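Local coordinates for VP1 (Polyomavirus HPyV6, PDB 4PCG), which forms pentamers that build the outer shell of the virion as its major capsid protein and probably takes part in attachment to host cells, at residues E11-S16 with T79-E84; I221-G226 with V267-R272; L59-A64 with S126-I131; F172-W177 with A233-M238. All coordinates share one frame; numbering follows the deposited sequence. Where two conformers were deposited one is given.

This chain is the jelly-roll part of the longer VP1 polypeptide, and its four contacts follow the course of that fold. From the N terminus, contact 1 closes the path from strand 9-27 to strand 79-93. Contact 3 opens inside that loop, at 59-64, and closes beyond it at 126-131, so the two cross. Contact 4 then runs from 172-177 to 233-238 and crosses contact 2, which spans 221-226 to 267-272. Contacts 1 and 2 touch and tie together the sheet formed by strands 9-27, 256-274, 79-93 and 211-222. Contacts 3 and 4 also touch, joining strands 62-67 and 227-239 to the long excursion between strands 117-124 and 187-194.

Contact 1: residues E11-S16 with T79-E84; sequences ETVPLS and TLLVWE
L81 and V13 meet through single methyl groups, with L81 CD2 lying 3.8 Å from V13 CG2 and the two side chains crossing at about a right angle. In L81, CG stands opposite the carbonyl carbon (chi1 -56°); CD1 continues the extended line of the chain, and CD2, the branch that turns off it at CG, is the one that meets V13. I71 lies against L81 as well. At V82 the backbone takes over, V82 O accepting a hydrogen bond from R272 N. W83 turns its indole to the same sheet face as L81 and packs on Q271, whose carbonyl O is bonded by V13 N. E84 reaches back on the other face. Its chain is extended from CB onward, and E84 OE1 comes within 3.7 Å of the methyl T12 CG2. This touch is incidental to the polar role of the buried carboxylate: OE1 pairs with R270 in a salt bridge, while OE2 takes both R272 and the backbone N of G220. Two arginines and an N-H would be expected to favour the ionised form. Strand 256-274 runs between the two segments and bonds to both, so V13-L81 and T12-E84 bridge it on opposite faces, in the sheet of the viral jelly roll that holds strands B, I, D and G, here 9-27, 256-274, 79-93 and 211-222.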
loop_
_atom_site.group_PDB
_atom_site.type_symbol
_atom_site.label_atom_id
_atom_site.label_comp_id
_atom_site.label_asym_id
_atom_site.label_seq_id
_atom_site.Cartn_x
_atom_site.Cartn_y
_atom_site.Cartn_z
ATOM N N GLU B 11 15.404 33.740 -19.705
ATOM C CA GLU B 11 14.395 32.976 -20.444
ATOM C C GLU B 11 14.943 31.740 -21.148
ATOM O O GLU B 11 16.120 31.661 -21.492
ATOM C CB GLU B 11 13.667 33.888 -21.459
ATOM C CG GLU B 11 14.487 34.289 -22.679
ATOM C CD GLU B 11 15.352 35.523 -22.473
ATOM O OE1 GLU B 11 15.607 35.919 -21.313
ATOM O OE2 GLU B 11 15.783 36.110 -23.493
ATOM N N THR B 12 14.064 30.778 -21.380
ATOM C CA THR B 12 14.399 29.630 -22.218
ATOM C C THR B 12 14.517 30.098 -23.668
ATOM O O THR B 12 13.925 31.090 -24.043
ATOM C CB THR B 12 13.331 28.531 -22.126
ATOM O OG1 THR B 12 12.064 29.050 -22.534
ATOM C CG2 THR B 12 13.236 27.989 -20.692
ATOM N N VAL B 13 15.307 29.380 -24.455
ATOM C CA VAL B 13 15.488 29.648 -25.864
ATOM C C VAL B 13 14.347 28.947 -26.574
ATOM O O VAL B 13 14.032 27.803 -26.252
ATOM C CB VAL B 13 16.832 29.082 -26.373
ATOM C CG1 VAL B 13 16.978 29.258 -27.876
ATOM C CG2 VAL B 13 17.993 29.736 -25.638
ATOM N N PRO B 14 13.715 29.623 -27.544
ATOM C CA PRO B 14 12.627 28.962 -28.264
ATOM C C PRO B 14 13.014 27.563 -28.762
ATOM O O PRO B 14 14.116 27.366 -29.296
ATOM C CB PRO B 14 12.356 29.908 -29.433
ATOM C CG PRO B 14 12.769 31.255 -28.940
ATOM C CD PRO B 14 13.807 31.057 -27.872
ATOM N N LEU B 15 12.109 26.614 -28.560
ATOM C CA LEU B 15 12.323 25.228 -28.926
ATOM C C LEU B 15 12.451 25.098 -30.436
ATOM O O LEU B 15 11.717 25.736 -31.189
ATOM C CB LEU B 15 11.180 24.346 -28.411
ATOM C CG LEU B 15 10.990 24.245 -26.888
ATOM C CD1 LEU B 15 9.879 23.267 -26.513
ATOM C CD2 LEU B 15 12.286 23.825 -26.201
ATOM N N SER B 16 13.419 24.304 -30.866
ATOM C CA SER B 16 13.574 23.939 -32.274
ATOM C C SER B 16 14.493 22.735 -32.298
ATOM O O SER B 16 14.995 22.333 -31.250
ATOM C CB SER B 16 14.164 25.085 -33.094
ATOM O OG SER B 16 15.560 25.187 -32.895
ATOM N N THR B 79 25.564 37.434 -21.439
ATOM C CA THR B 79 24.769 36.220 -21.251
ATOM C C THR B 79 25.398 34.979 -21.882
ATOM O O THR B 79 26.269 35.053 -22.746
ATOM C CB THR B 79 23.329 36.361 -21.779
ATOM O OG1 THR B 79 23.335 36.370 -23.206
ATOM C CG2 THR B 79 22.663 37.624 -21.258
ATOM N N LEU B 80 24.907 33.831 -21.438
ATOM C CA LEU B 80 25.465 32.544 -21.792
ATOM C C LEU B 80 24.298 31.587 -21.961
ATOM O O LEU B 80 23.370 31.614 -21.165
ATOM C CB LEU B 80 26.377 32.044 -20.667
ATOM C CG LEU B 80 26.868 30.596 -20.737
ATOM C CD1 LEU B 80 27.937 30.427 -21.803
ATOM C CD2 LEU B 80 27.400 30.128 -19.394
ATOM N N LEU B 81 24.340 30.758 -22.995
ATOM C CA LEU B 81 23.361 29.682 -23.148
ATOM C C LEU B 81 23.903 28.419 -22.534
ATOM O O LEU B 81 25.063 28.081 -22.728
ATOM C CB LEU B 81 23.057 29.437 -24.622
ATOM C CG LEU B 81 22.564 30.635 -25.422
ATOM C CD1 LEU B 81 22.248 30.197 -26.837
ATOM C CD2 LEU B 81 21.341 31.250 -24.766
ATOM N N VAL B 82 23.057 27.720 -21.780
ATOM C CA VAL B 82 23.407 26.424 -21.234
ATOM C C VAL B 82 22.284 25.443 -21.442
ATOM O O VAL B 82 21.135 25.819 -21.576
ATOM C CB VAL B 82 23.731 26.457 -19.724
ATOM C CG1 VAL B 82 24.887 27.419 -19.467
ATOM C CG2 VAL B 82 22.509 26.833 -18.908
ATOM N N TRP B 83 22.621 24.166 -21.413
ATOM C CA TRP B 83 21.612 23.141 -21.498
ATOM C C TRP B 83 20.885 23.038 -20.167
ATOM O O TRP B 83 21.498 23.094 -19.108
ATOM C CB TRP B 83 22.238 21.786 -21.842
ATOM C CG TRP B 83 22.773 21.714 -23.244
ATOM C CD1 TRP B 83 24.074 21.674 -23.615
ATOM C CD2 TRP B 83 22.005 21.676 -24.458
ATOM N NE1 TRP B 83 24.174 21.589 -24.984
ATOM C CE2 TRP B 83 22.914 21.571 -25.523
ATOM C CE3 TRP B 83 20.631 21.704 -24.738
ATOM C CZ2 TRP B 83 22.504 21.550 -26.870
ATOM C CZ3 TRP B 83 20.219 21.648 -26.061
ATOM C CH2 TRP B 83 21.156 21.581 -27.116
ATOM N N GLU B 84 19.560 22.900 -20.231
ATOM C CA GLU B 84 18.733 22.757 -19.055
ATOM C C GLU B 84 17.970 21.455 -19.177
ATOM O O GLU B 84 17.185 21.269 -20.120
ATOM C CB GLU B 84 17.758 23.938 -18.991
ATOM C CG GLU B 84 16.723 23.829 -17.895
ATOM C CD GLU B 84 15.675 24.936 -17.966
ATOM O OE1 GLU B 84 15.608 25.662 -18.960
ATOM O OE2 GLU B 84 14.908 25.066 -17.005
#

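Contact 2: residues I221-G226 with V267-R272; sequences ILCLFG and VHFRQR
In the jelly-roll sheet that holds strands 9-27, 256-274, 79-93 and 211-222, the end of strand 211-222 and the turn that follows it bring L222 and C223 against R272 and F269 of strand 256-274. L222 CD2 rests on the aliphatic part of R272, 4.0 Å from its CG and 4.1 Å from its CB. Beyond CG the arginine bends twice (chi2 73°, chi3 75°), taking the guanidinium group away from the leucine to the carbonyl O of M10, besides E84. C223 works differently. Its SG approaches the F269 ring at the edge, near the ring plane, 3.9 Å from CE2, in a cysteine sulfur-aromatic contact lying 82° off the ring normal. C223 is the centre of an inverse gamma turn and the first residue of a type I beta turn, closed by G226 N bonding to C223 O at 3.0 Å. Strand 79-93 separates the two segments and bonds to both, so the side chains meet across it: L222 and R272 on the face that carries E84, C223 and F269 on the other, where I228 of strand 227-239 and L68 pack against both.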
loop_
_atom_site.group_PDB
_atom_site.type_symbol
_atom_site.label_atom_id
_atom_site.label_comp_id
_atom_site.label_asym_id
_atom_site.label_seq_id
_atom_site.Cartn_x
_atom_site.Cartn_y
_atom_site.Cartn_z
ATOM N N ILE B 221 17.515 21.504 -14.321
ATOM C CA ILE B 221 18.935 21.341 -13.995
ATOM C C ILE B 221 19.783 22.082 -15.022
ATOM O O ILE B 221 19.748 21.769 -16.219
ATOM C CB ILE B 221 19.331 19.869 -13.984
ATOM C CG1 ILE B 221 18.460 19.076 -13.009
ATOM C CG2 ILE B 221 20.798 19.715 -13.636
ATOM C CD1 ILE B 221 18.431 19.610 -11.598
ATOM N N LEU B 222 20.564 23.045 -14.547
ATOM C CA LEU B 222 21.363 23.881 -15.428
ATOM C C LEU B 222 22.761 23.253 -15.537
ATOM O O LEU B 222 23.490 23.192 -14.537
ATOM C CB LEU B 222 21.462 25.294 -14.893
ATOM C CG LEU B 222 20.132 26.028 -14.744
ATOM C CD1 LEU B 222 20.385 27.424 -14.263
ATOM C CD2 LEU B 222 19.312 26.042 -16.035
ATOM N N CYS B 223 23.133 22.820 -16.740
ATOM C CA CYS B 223 24.364 22.041 -16.916
ATOM C C CYS B 223 25.557 22.949 -17.103
ATOM O O CYS B 223 26.179 23.004 -18.154
ATOM C CB CYS B 223 24.183 20.986 -18.010
ATOM S SG CYS B 223 22.926 19.786 -17.508
ATOM N N LEU B 224 25.885 23.680 -16.037
ATOM C CA LEU B 224 26.880 24.731 -16.094
ATOM C C LEU B 224 28.308 24.213 -16.306
ATOM O O LEU B 224 29.151 24.946 -16.779
ATOM C CB LEU B 224 26.808 25.585 -14.818
ATOM C CG LEU B 224 25.437 26.267 -14.611
ATOM C CD1 LEU B 224 25.335 26.918 -13.242
ATOM C CD2 LEU B 224 25.160 27.245 -15.708
ATOM N N PHE B 225 28.548 22.963 -15.947
ATOM C CA PHE B 225 29.856 22.342 -16.118
ATOM C C PHE B 225 29.907 21.599 -17.435
ATOM O O PHE B 225 30.900 20.949 -17.731
ATOM C CB PHE B 225 30.137 21.338 -14.981
ATOM C CG PHE B 225 30.483 21.958 -13.649
ATOM C CD1 PHE B 225 30.704 23.316 -13.481
ATOM C CD2 PHE B 225 30.578 21.121 -12.524
ATOM C CE1 PHE B 225 31.019 23.840 -12.234
ATOM C CE2 PHE B 225 30.911 21.637 -11.289
ATOM C CZ PHE B 225 31.131 22.986 -11.144
ATOM N N GLY B 226 28.835 21.652 -18.237
ATOM C CA GLY B 226 28.902 21.094 -19.608
ATOM C C GLY B 226 28.539 19.621 -19.719
ATOM O O GLY B 226 28.708 19.010 -20.778
ATOM N N VAL B 267 17.023 11.723 -20.490
ATOM C CA VAL B 267 16.937 13.068 -19.967
ATOM C C VAL B 267 16.702 14.008 -21.145
ATOM O O VAL B 267 17.355 13.912 -22.174
ATOM C CB VAL B 267 18.224 13.473 -19.224
ATOM C CG1 VAL B 267 18.098 14.884 -18.643
ATOM C CG2 VAL B 267 18.571 12.482 -18.127
ATOM N N HIS B 268 15.751 14.925 -20.990
ATOM C CA HIS B 268 15.396 15.854 -22.026
ATOM C C HIS B 268 15.865 17.243 -21.678
ATOM O O HIS B 268 15.683 17.686 -20.547
ATOM C CB HIS B 268 13.876 15.859 -22.220
ATOM C CG HIS B 268 13.327 14.539 -22.655
ATOM N ND1 HIS B 268 13.185 14.199 -23.983
ATOM C CD2 HIS B 268 12.913 13.462 -21.941
ATOM C CE1 HIS B 268 12.685 12.976 -24.072
ATOM N NE2 HIS B 268 12.491 12.515 -22.848
ATOM N N PHE B 269 16.472 17.890 -22.662
ATOM C CA PHE B 269 17.067 19.231 -22.530
ATOM C C PHE B 269 16.481 20.262 -23.470
ATOM O O PHE B 269 16.072 19.973 -24.616
ATOM C CB PHE B 269 18.594 19.200 -22.771
ATOM C CG PHE B 269 19.345 18.247 -21.903
ATOM C CD1 PHE B 269 19.416 16.906 -22.240
ATOM C CD2 PHE B 269 20.028 18.691 -20.770
ATOM C CE1 PHE B 269 20.133 16.013 -21.456
ATOM C CE2 PHE B 269 20.740 17.795 -19.984
ATOM C CZ PHE B 269 20.803 16.462 -20.331
ATOM N N ARG B 270 16.500 21.501 -22.984
ATOM C CA ARG B 270 16.298 22.679 -23.766
ATOM C C ARG B 270 17.449 23.638 -23.445
ATOM O O ARG B 270 18.322 23.311 -22.624
ATOM C CB ARG B 270 14.948 23.310 -23.415
ATOM C CG ARG B 270 14.850 23.788 -21.968
ATOM C CD ARG B 270 13.396 24.087 -21.621
ATOM N NE ARG B 270 13.264 24.450 -20.218
ATOM C CZ ARG B 270 12.184 24.243 -19.473
ATOM N NH1 ARG B 270 11.087 23.699 -19.995
ATOM N NH2 ARG B 270 12.199 24.595 -18.189
ATOM N N GLN B 271 17.456 24.814 -24.059
ATOM C CA GLN B 271 18.499 25.790 -23.749
ATOM C C GLN B 271 17.938 26.913 -22.897
ATOM O O GLN B 271 16.812 27.351 -23.106
ATOM C CB GLN B 271 19.130 26.343 -25.014
ATOM C CG GLN B 271 19.828 25.262 -25.808
ATOM C CD GLN B 271 20.479 25.762 -27.066
ATOM O OE1 GLN B 271 20.270 26.907 -27.501
ATOM N NE2 GLN B 271 21.267 24.891 -27.690
ATOM N N ARG B 272 18.745 27.354 -21.943
ATOM C CA ARG B 272 18.398 28.431 -21.025
ATOM C C ARG B 272 19.474 29.515 -21.078
ATOM O O ARG B 272 20.676 29.214 -21.012
ATOM C CB ARG B 272 18.291 27.875 -19.609
ATOM C CG ARG B 272 18.007 28.911 -18.522
ATOM C CD ARG B 272 16.572 29.429 -18.558
ATOM N NE ARG B 272 15.635 28.437 -18.031
ATOM C CZ ARG B 272 14.436 28.694 -17.512
ATOM N NH1 ARG B 272 13.980 29.939 -17.383
ATOM N NH2 ARG B 272 13.696 27.689 -17.080
#

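Contact 3: residues L59-A64 with S126-I131; sequences LCYTLA and SPLDVI
The ring of Y61 is met by two aliphatic side chains, L128 and V130, that approach it obliquely from one side of its plane. L128 CD2 lies 4.3 Å from Y61 CE1, and V130 CG1 lies 4.5 Å from Y61 CE2, so both methyls stand off the same side of the ring plane, one nearer CE1 and the other nearer CE2, at loose van der Waals range. The tyrosine has CG opposite its carbonyl carbon (chi1 -72°) and the ring turned nearly perpendicular to the bonds that lead to it (chi2 -82°), which turns that side of the ring toward the other segment. L128 answers with an extended reach: CG points opposite the backbone N (chi1 -179°), and CD2 continues that line from CA, making this branch the one that touches. V130 uses CG1 for Y61, while its other methyl, CG2, packs on the indole of W177. The buried hydroxyl is not left to this apolar company, for Y61 OH hydrogen-bonds to W177 O, a bond that would be expected to restrain the swing of the ring's far end. F120 adds an edge-to-face contact with Y61 and also touches L128. Thus the entry to strand 62-67 in the jelly roll is tied to strand 129-132, part of the small three-stranded sheet in the long loop between strands 117-124 and 187-194, the elaborated EF loop of polyomavirus VP1.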
loop_
_atom_site.group_PDB
_atom_site.type_symbol
_atom_site.label_atom_id
_atom_site.label_comp_id
_atom_site.label_asym_id
_atom_site.label_seq_id
_atom_site.Cartn_x
_atom_site.Cartn_y
_atom_site.Cartn_z
ATOM N N LEU B 59 26.932 -3.076 -2.399
ATOM C CA LEU B 59 26.532 -2.303 -3.554
ATOM C C LEU B 59 26.991 -0.836 -3.382
ATOM O O LEU B 59 26.857 -0.242 -2.293
ATOM C CB LEU B 59 25.024 -2.360 -3.748
ATOM C CG LEU B 59 24.488 -1.759 -5.075
ATOM C CD1 LEU B 59 25.036 -2.452 -6.303
ATOM C CD2 LEU B 59 22.966 -1.810 -5.132
ATOM N N CYS B 60 27.585 -0.281 -4.441
ATOM C CA CYS B 60 27.989 1.120 -4.440
ATOM C C CYS B 60 27.124 1.900 -5.413
ATOM O O CYS B 60 26.501 1.332 -6.308
ATOM C CB CYS B 60 29.463 1.256 -4.821
ATOM S SG CYS B 60 30.580 0.498 -3.598
ATOM N N TYR B 61 27.092 3.197 -5.259
ATOM C CA TYR B 61 26.419 4.021 -6.271
ATOM C C TYR B 61 27.095 3.819 -7.624
ATOM O O TYR B 61 28.331 3.626 -7.720
ATOM C CB TYR B 61 26.489 5.499 -5.904
ATOM C CG TYR B 61 25.626 5.945 -4.760
ATOM C CD1 TYR B 61 24.273 6.225 -4.957
ATOM C CD2 TYR B 61 26.149 6.133 -3.508
ATOM C CE1 TYR B 61 23.483 6.668 -3.932
ATOM C CE2 TYR B 61 25.368 6.585 -2.464
ATOM C CZ TYR B 61 24.018 6.837 -2.681
ATOM O OH TYR B 61 23.266 7.291 -1.628
ATOM N N THR B 62 26.285 3.869 -8.667
ATOM C CA THR B 62 26.796 3.969 -10.026
ATOM C C THR B 62 26.694 5.399 -10.493
ATOM O O THR B 62 25.711 6.051 -10.216
ATOM C CB THR B 62 25.996 3.091 -10.982
ATOM O OG1 THR B 62 26.056 1.738 -10.521
ATOM C CG2 THR B 62 26.554 3.190 -12.440
ATOM N N LEU B 63 27.739 5.881 -11.158
ATOM C CA LEU B 63 27.745 7.251 -11.680
ATOM C C LEU B 63 28.024 7.268 -13.192
ATOM O O LEU B 63 28.809 6.463 -13.720
ATOM C CB LEU B 63 28.740 8.113 -10.917
ATOM C CG LEU B 63 30.240 8.031 -11.127
ATOM C CD1 LEU B 63 30.709 8.927 -12.274
ATOM C CD2 LEU B 63 30.954 8.478 -9.863
ATOM N N ALA B 64 27.393 8.203 -13.890
ATOM C CA ALA B 64 27.706 8.450 -15.284
ATOM C C ALA B 64 27.765 9.947 -15.440
ATOM O O ALA B 64 26.891 10.649 -14.937
ATOM C CB ALA B 64 26.643 7.835 -16.201
ATOM N N SER B 126 26.155 18.730 -11.262
ATOM C CA SER B 126 27.448 18.453 -10.654
ATOM C C SER B 126 27.259 17.160 -9.842
ATOM O O SER B 126 26.143 16.675 -9.695
ATOM C CB SER B 126 27.915 19.624 -9.794
ATOM O OG SER B 126 27.010 19.858 -8.769
ATOM N N PRO B 127 28.354 16.575 -9.346
ATOM C CA PRO B 127 28.184 15.306 -8.620
ATOM C C PRO B 127 27.252 15.369 -7.407
ATOM O O PRO B 127 27.112 16.407 -6.760
ATOM C CB PRO B 127 29.602 14.992 -8.143
ATOM C CG PRO B 127 30.515 15.733 -9.042
ATOM C CD PRO B 127 29.766 16.990 -9.424
ATOM N N LEU B 128 26.662 14.227 -7.080
ATOM C CA LEU B 128 25.763 14.082 -5.956
ATOM C C LEU B 128 26.505 14.349 -4.654
ATOM O O LEU B 128 27.536 13.717 -4.391
ATOM C CB LEU B 128 25.204 12.654 -5.923
ATOM C CG LEU B 128 24.204 12.341 -4.807
ATOM C CD1 LEU B 128 22.899 13.102 -5.006
ATOM C CD2 LEU B 128 23.964 10.852 -4.706
ATOM N N ASP B 129 25.977 15.257 -3.846
ATOM C CA ASP B 129 26.501 15.503 -2.505
ATOM C C ASP B 129 25.947 14.438 -1.559
ATOM O O ASP B 129 24.716 14.147 -1.572
ATOM C CB ASP B 129 26.088 16.877 -2.017
ATOM C CG ASP B 129 26.616 17.997 -2.896
ATOM O OD1 ASP B 129 27.856 18.170 -2.914
ATOM O OD2 ASP B 129 25.794 18.741 -3.509
ATOM N N VAL B 130 26.841 13.827 -0.783
ATOM C CA VAL B 130 26.435 12.759 0.165
ATOM C C VAL B 130 27.018 12.978 1.570
ATOM O O VAL B 130 27.999 13.716 1.750
ATOM C CB VAL B 130 26.829 11.351 -0.325
ATOM C CG1 VAL B 130 25.923 10.890 -1.471
ATOM C CG2 VAL B 130 28.300 11.287 -0.722
ATOM N N ILE B 131 26.415 12.289 2.540
ATOM C CA ILE B 131 26.803 12.326 3.924
ATOM C C ILE B 131 27.151 10.860 4.254
ATOM O O ILE B 131 26.372 9.971 3.939
ATOM C CB ILE B 131 25.658 12.756 4.846
ATOM C CG1 ILE B 131 25.083 14.126 4.470
ATOM C CG2 ILE B 131 26.144 12.831 6.302
ATOM C CD1 ILE B 131 23.769 14.462 5.168
#

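Contact 4: residues F172-W177 with A233-M238; sequences FPIEIW and ADMLGM
I174 presses its CG2 methyl onto CB of A233 at 3.5 Å, tighter than usual for two carbons. The isoleucine reaches strand 227-239 with two branches. CG2 stands opposite the carbonyl carbon and drops onto the alanine, while CG1 is wedged between the backbone N and the carbonyl carbon (chi1 68°) and sends CD1 along to M235. Packing is easier there: CD1 lies 4.1 Å from M235 CE and 4.2 Å from M235 CB, the methionine bending at its last torsion (chi3 65°) to bring its methyl beside the tip of the isoleucine. The loop is fixed by its own turn, since P173 O accepts from both I176 N and W177 N, each at 3.1 Å. This turn belongs to the long insertion between two strands of the jelly roll, and it settles on one of the long strands of the sheet formed by 62-67, 227-239, 117-124 and 187-194. Further along, L236 and G237 form a classic beta bulge in that strand. The looser end, around M235 and E175, is closed by a neighbouring subunit rather than left to solvent: P96 of that subunit packs on M235 and also reaches I174, and its L98 packs on E175. E175 leans its end toward the strand without touching it, its carboxylate held by the hydroxyls of Y47 and S58.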
loop_
_atom_site.group_PDB
_atom_site.type_symbol
_atom_site.label_atom_id
_atom_site.label_comp_id
_atom_site.label_asym_id
_atom_site.label_seq_id
_atom_site.Cartn_x
_atom_site.Cartn_y
_atom_site.Cartn_z
ATOM N N PHE B 172 31.644 4.271 -3.459
ATOM C CA PHE B 172 30.779 4.789 -2.398
ATOM C C PHE B 172 29.656 3.788 -2.062
ATOM O O PHE B 172 28.649 3.717 -2.754
ATOM C CB PHE B 172 30.191 6.141 -2.793
ATOM C CG PHE B 172 31.196 7.242 -2.787
ATOM C CD1 PHE B 172 32.046 7.443 -3.873
ATOM C CD2 PHE B 172 31.272 8.127 -1.711
ATOM C CE1 PHE B 172 32.992 8.451 -3.854
ATOM C CE2 PHE B 172 32.195 9.159 -1.709
ATOM C CZ PHE B 172 33.048 9.326 -2.786
ATOM N N PRO B 173 29.835 3.027 -0.970
ATOM C CA PRO B 173 28.790 2.056 -0.622
ATOM C C PRO B 173 27.518 2.698 -0.150
ATOM O O PRO B 173 27.531 3.633 0.675
ATOM C CB PRO B 173 29.439 1.193 0.480
ATOM C CG PRO B 173 30.560 2.008 1.028
ATOM C CD PRO B 173 31.019 2.905 -0.112
ATOM N N ILE B 174 26.400 2.179 -0.633
ATOM C CA ILE B 174 25.110 2.682 -0.176
ATOM C C ILE B 174 24.822 2.380 1.292
ATOM O O ILE B 174 23.949 3.014 1.893
ATOM C CB ILE B 174 23.937 2.221 -1.066
ATOM C CG1 ILE B 174 23.726 0.699 -0.935
ATOM C CG2 ILE B 174 24.157 2.646 -2.506
ATOM C CD1 ILE B 174 22.538 0.173 -1.749
ATOM N N GLU B 175 25.540 1.438 1.905
ATOM C CA GLU B 175 25.318 1.172 3.298
ATOM C C GLU B 175 25.967 2.221 4.208
ATOM O O GLU B 175 25.866 2.112 5.421
ATOM C CB GLU B 175 25.808 -0.239 3.642
ATOM C CG GLU B 175 24.879 -1.316 3.121
ATOM C CD GLU B 175 25.563 -2.678 3.073
ATOM O OE1 GLU B 175 25.658 -3.335 4.138
ATOM O OE2 GLU B 175 26.016 -3.086 1.973
ATOM N N ILE B 176 26.617 3.230 3.608
ATOM C CA ILE B 176 27.319 4.297 4.317
ATOM C C ILE B 176 26.854 5.701 3.894
ATOM O O ILE B 176 26.701 6.573 4.758
ATOM C CB ILE B 176 28.848 4.170 4.082
ATOM C CG1 ILE B 176 29.398 2.872 4.738
ATOM C CG2 ILE B 176 29.598 5.373 4.606
ATOM C CD1 ILE B 176 29.343 2.885 6.257
ATOM N N TRP B 177 26.657 5.905 2.587
ATOM C CA TRP B 177 26.507 7.242 2.008
ATOM C C TRP B 177 25.080 7.559 1.592
ATOM O O TRP B 177 24.529 6.911 0.695
ATOM C CB TRP B 177 27.445 7.422 0.800
ATOM C CG TRP B 177 28.913 7.275 1.167
ATOM C CD1 TRP B 177 29.659 6.130 1.094
ATOM C CD2 TRP B 177 29.787 8.284 1.720
ATOM N NE1 TRP B 177 30.941 6.370 1.543
ATOM C CE2 TRP B 177 31.038 7.681 1.934
ATOM C CE3 TRP B 177 29.639 9.645 2.024
ATOM C CZ2 TRP B 177 32.129 8.378 2.467
ATOM C CZ3 TRP B 177 30.723 10.327 2.549
ATOM C CH2 TRP B 177 31.943 9.701 2.764
ATOM N N ALA B 233 21.348 3.853 -7.497
ATOM C CA ALA B 233 21.607 2.620 -6.728
ATOM C C ALA B 233 20.293 1.888 -6.577
ATOM O O ALA B 233 19.297 2.487 -6.135
ATOM C CB ALA B 233 22.168 2.940 -5.363
ATOM N N ASP B 234 20.297 0.591 -6.889
ATOM C CA ASP B 234 19.064 -0.200 -6.894
ATOM C C ASP B 234 19.290 -1.613 -6.389
ATOM O O ASP B 234 19.581 -2.529 -7.153
ATOM C CB ASP B 234 18.421 -0.146 -8.279
ATOM C CG ASP B 234 17.947 1.287 -8.636
ATOM O OD1 ASP B 234 16.922 1.732 -8.070
ATOM O OD2 ASP B 234 18.609 1.978 -9.439
ATOM N N MET B 235 19.118 -1.756 -5.071
ATOM C CA MET B 235 19.276 -3.027 -4.374
ATOM C C MET B 235 17.898 -3.588 -4.113
ATOM O O MET B 235 17.062 -2.943 -3.484
ATOM C CB MET B 235 19.980 -2.841 -3.041
ATOM C CG MET B 235 20.001 -4.097 -2.164
ATOM S SD MET B 235 21.086 -3.909 -0.736
ATOM C CE MET B 235 20.261 -2.622 0.187
ATOM N N LEU B 236 17.664 -4.808 -4.578
ATOM C CA LEU B 236 16.346 -5.425 -4.499
ATOM C C LEU B 236 16.185 -6.463 -3.408
ATOM O O LEU B 236 15.062 -6.865 -3.102
ATOM C CB LEU B 236 16.027 -6.067 -5.864
ATOM C CG LEU B 236 16.111 -5.119 -7.063
ATOM C CD1 LEU B 236 15.738 -5.829 -8.363
ATOM C CD2 LEU B 236 15.222 -3.938 -6.830
ATOM N N GLY B 237 17.294 -6.898 -2.803
ATOM C CA GLY B 237 17.228 -7.903 -1.755
ATOM C C GLY B 237 18.453 -8.793 -1.801
ATOM O O GLY B 237 19.505 -8.408 -2.349
ATOM N N MET B 238 18.310 -9.958 -1.212
ATOM C CA MET B 238 19.332 -11.001 -1.170
ATOM C C MET B 238 18.862 -12.241 -1.943
ATOM O O MET B 238 17.655 -12.483 -2.062
ATOM C CB MET B 238 19.607 -11.449 0.280
ATOM C CG MET B 238 19.965 -10.359 1.292
ATOM S SD MET B 238 21.434 -9.362 0.914
ATOM C CE MET B 238 22.745 -10.554 1.138
#